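Local coordinates for protein uncharacterized RNA methyltransferase pyrab10780 (Pyrococcus abyssi, PDB 2JJQ) that methylates carbon 5 of uridine 54 in tRNA, using S-adenosyl-L-methionine as the methyl donor, at residues A[206-211]-A[227-232]. Residues are numbered along the deposited sequence; the frame is centred on the assembly and turned at random.
Sequences VMVNFV and DSIYWS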
loop_
_atom_site.group_PDB
_atom_site.type_symbol
_atom_site.label_atom_id
_atom_site.label_comp_id
_atom_site.label_asym_id
_atom_site.label_seq_id
_atom_site.Cartn_x
_atom_site.Cartn_y
_atom_site.Cartn_z
ATOM N N VAL A 206 -4.431 16.763 -7.255
ATOM C CA VAL A 206 -4.438 16.504 -5.832
ATOM C C VAL A 206 -5.875 16.475 -5.347
ATOM O O VAL A 206 -6.685 17.341 -5.711
ATOM C CB VAL A 206 -3.740 17.628 -5.076
ATOM C CG1 VAL A 206 -3.645 17.305 -3.578
ATOM C CG2 VAL A 206 -2.349 17.814 -5.659
ATOM N N MET A 207 -6.184 15.487 -4.531
ATOM C CA MET A 207 -7.491 15.364 -3.877
ATOM C C MET A 207 -7.329 15.410 -2.353
ATOM O O MET A 207 -6.411 14.794 -1.795
ATOM C CB MET A 207 -8.102 14.018 -4.271
ATOM C CG MET A 207 -9.361 13.641 -3.395
ATOM S SD MET A 207 -9.971 12.013 -3.899
ATOM C CE MET A 207 -10.598 12.448 -5.534
ATOM N N VAL A 208 -8.189 16.173 -1.667
ATOM C CA VAL A 208 -8.164 16.175 -0.209
ATOM C C VAL A 208 -9.534 15.713 0.239
ATOM O O VAL A 208 -10.533 16.073 -0.375
ATOM C CB VAL A 208 -7.758 17.511 0.385
ATOM C CG1 VAL A 208 -8.774 18.578 0.055
ATOM C CG2 VAL A 208 -7.579 17.383 1.902
ATOM N N ASN A 209 -9.578 14.888 1.275
ATOM C CA ASN A 209 -10.819 14.342 1.773
ATOM C C ASN A 209 -10.852 14.565 3.289
ATOM O O ASN A 209 -9.969 14.101 4.007
ATOM C CB ASN A 209 -10.890 12.835 1.452
ATOM C CG ASN A 209 -12.135 12.157 2.020
ATOM O OD1 ASN A 209 -13.181 12.774 2.167
ATOM N ND2 ASN A 209 -12.039 10.859 2.285
ATOM N N PHE A 210 -11.842 15.311 3.754
ATOM C CA PHE A 210 -12.063 15.582 5.193
ATOM C C PHE A 210 -13.036 14.586 5.708
ATOM O O PHE A 210 -14.204 14.556 5.284
ATOM C CB PHE A 210 -12.571 17.042 5.390
ATOM C CG PHE A 210 -11.586 18.060 4.852
ATOM C CD1 PHE A 210 -10.329 18.207 5.456
ATOM C CD2 PHE A 210 -11.866 18.787 3.707
ATOM C CE1 PHE A 210 -9.369 19.115 4.941
ATOM C CE2 PHE A 210 -10.909 19.683 3.189
ATOM C CZ PHE A 210 -9.673 19.833 3.804
ATOM N N VAL A 211 -12.570 13.721 6.617
ATOM C CA VAL A 211 -13.445 12.736 7.197
ATOM C C VAL A 211 -13.872 13.258 8.561
ATOM O O VAL A 211 -13.028 13.622 9.365
ATOM C CB VAL A 211 -12.708 11.359 7.369
ATOM C CG1 VAL A 211 -13.612 10.333 7.969
ATOM C CG2 VAL A 211 -12.070 10.860 5.989
ATOM N N ASP A 227 -7.367 20.098 -6.939
ATOM C CA ASP A 227 -8.327 19.728 -7.978
ATOM C C ASP A 227 -9.634 19.146 -7.457
ATOM O O ASP A 227 -10.682 19.295 -8.092
ATOM C CB ASP A 227 -7.678 18.675 -8.862
ATOM C CG ASP A 227 -6.314 19.130 -9.355
ATOM O OD1 ASP A 227 -6.260 19.508 -10.545
ATOM O OD2 ASP A 227 -5.356 19.150 -8.542
ATOM N N SER A 228 -9.577 18.421 -6.342
ATOM C CA SER A 228 -10.795 17.781 -5.794
ATOM C C SER A 228 -10.771 17.979 -4.261
ATOM O O SER A 228 -9.709 17.753 -3.633
ATOM C CB SER A 228 -10.793 16.268 -6.156
ATOM O OG SER A 228 -11.892 15.586 -5.568
ATOM N N ILE A 229 -11.879 18.458 -3.665
ATOM C CA ILE A 229 -12.045 18.505 -2.221
ATOM C C ILE A 229 -13.287 17.676 -1.886
ATOM O O ILE A 229 -14.335 17.869 -2.474
ATOM C CB ILE A 229 -12.272 19.921 -1.704
ATOM C CG1 ILE A 229 -11.102 20.826 -2.095
ATOM C CG2 ILE A 229 -12.525 19.847 -0.171
ATOM C CD1 ILE A 229 -11.493 22.328 -2.103
ATOM N N TYR A 230 -13.160 16.730 -0.969
ATOM C CA TYR A 230 -14.254 15.884 -0.571
ATOM C C TYR A 230 -14.503 16.075 0.918
ATOM O O TYR A 230 -13.554 16.355 1.690
ATOM C CB TYR A 230 -13.881 14.428 -0.773
ATOM C CG TYR A 230 -14.396 13.851 -2.075
ATOM C CD1 TYR A 230 -15.623 13.150 -2.116
ATOM C CD2 TYR A 230 -13.681 13.993 -3.234
ATOM C CE1 TYR A 230 -16.104 12.608 -3.268
ATOM C CE2 TYR A 230 -14.153 13.440 -4.423
ATOM C CZ TYR A 230 -15.359 12.722 -4.434
ATOM O OH TYR A 230 -15.830 12.169 -5.631
ATOM N N TRP A 231 -15.774 15.954 1.290
ATOM C CA TRP A 231 -16.200 15.826 2.666
ATOM C C TRP A 231 -16.894 14.473 2.807
ATOM O O TRP A 231 -17.849 14.205 2.089
ATOM C CB TRP A 231 -17.175 16.960 3.010
ATOM C CG TRP A 231 -17.796 16.835 4.366
ATOM C CD1 TRP A 231 -17.292 16.184 5.485
ATOM C CD2 TRP A 231 -19.057 17.369 4.746
ATOM N NE1 TRP A 231 -18.187 16.312 6.547
ATOM C CE2 TRP A 231 -19.283 17.020 6.111
ATOM C CE3 TRP A 231 -19.999 18.174 4.081
ATOM C CZ2 TRP A 231 -20.425 17.446 6.810
ATOM C CZ3 TRP A 231 -21.154 18.557 4.769
ATOM C CH2 TRP A 231 -21.355 18.190 6.114
ATOM N N SER A 232 -16.405 13.625 3.720
ATOM C CA SER A 232 -16.959 12.308 3.972
ATOM C C SER A 232 -17.325 12.258 5.457
ATOM O O SER A 232 -16.631 12.813 6.278
ATOM C CB SER A 232 -15.949 11.201 3.691
ATOM O OG SER A 232 -15.504 11.238 2.336
HETATM O O HOH W 1 -14.358 8.772 2.620
#
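CG2 of I229 lies at the edge of the F210 ring, near its plane, 3.7 Å from CE2 of F210; the rings of F210 and F224 also meet. The indole of W231 meets the O of F210 at its edge, through CD1, while its NE1 is hydrogen-bonded to OG1 of T212. On the other side of the sheet, Y230 and M207 form a Met-aromatic contact. The M207 chain runs out extended to SD, which stands obliquely 5.1 Å from the centroid of the Y230 ring; the bend at chi3 (-69°) then places CE 3.9 Å from CE2 of Y230. The phenol OH is hydrogen-bonded to the backbone O of E252. These side chains stand on neighbouring parallel strands of a mixed five-stranded sheet, with antiparallel strands 192-199 beside 206-211 and 244-250 beside 227-232. The backbone bonds alternate from S228 N to V206 O through to S232 N to F210 O, the last nearly straight at 176°. Branched V208 and I229 suit their extended backbones and lie side by side. The buried amide of N209 uses both ends: OD1 accepts from S232 OG (2.8 Å), and ND2 donates to a water bound to the same hydroxyl. Where the strand pairing begins, OD2 of D227 accepts a hydrogen bond from V206 N (2.9 Å), which approaches from above the carboxylate plane.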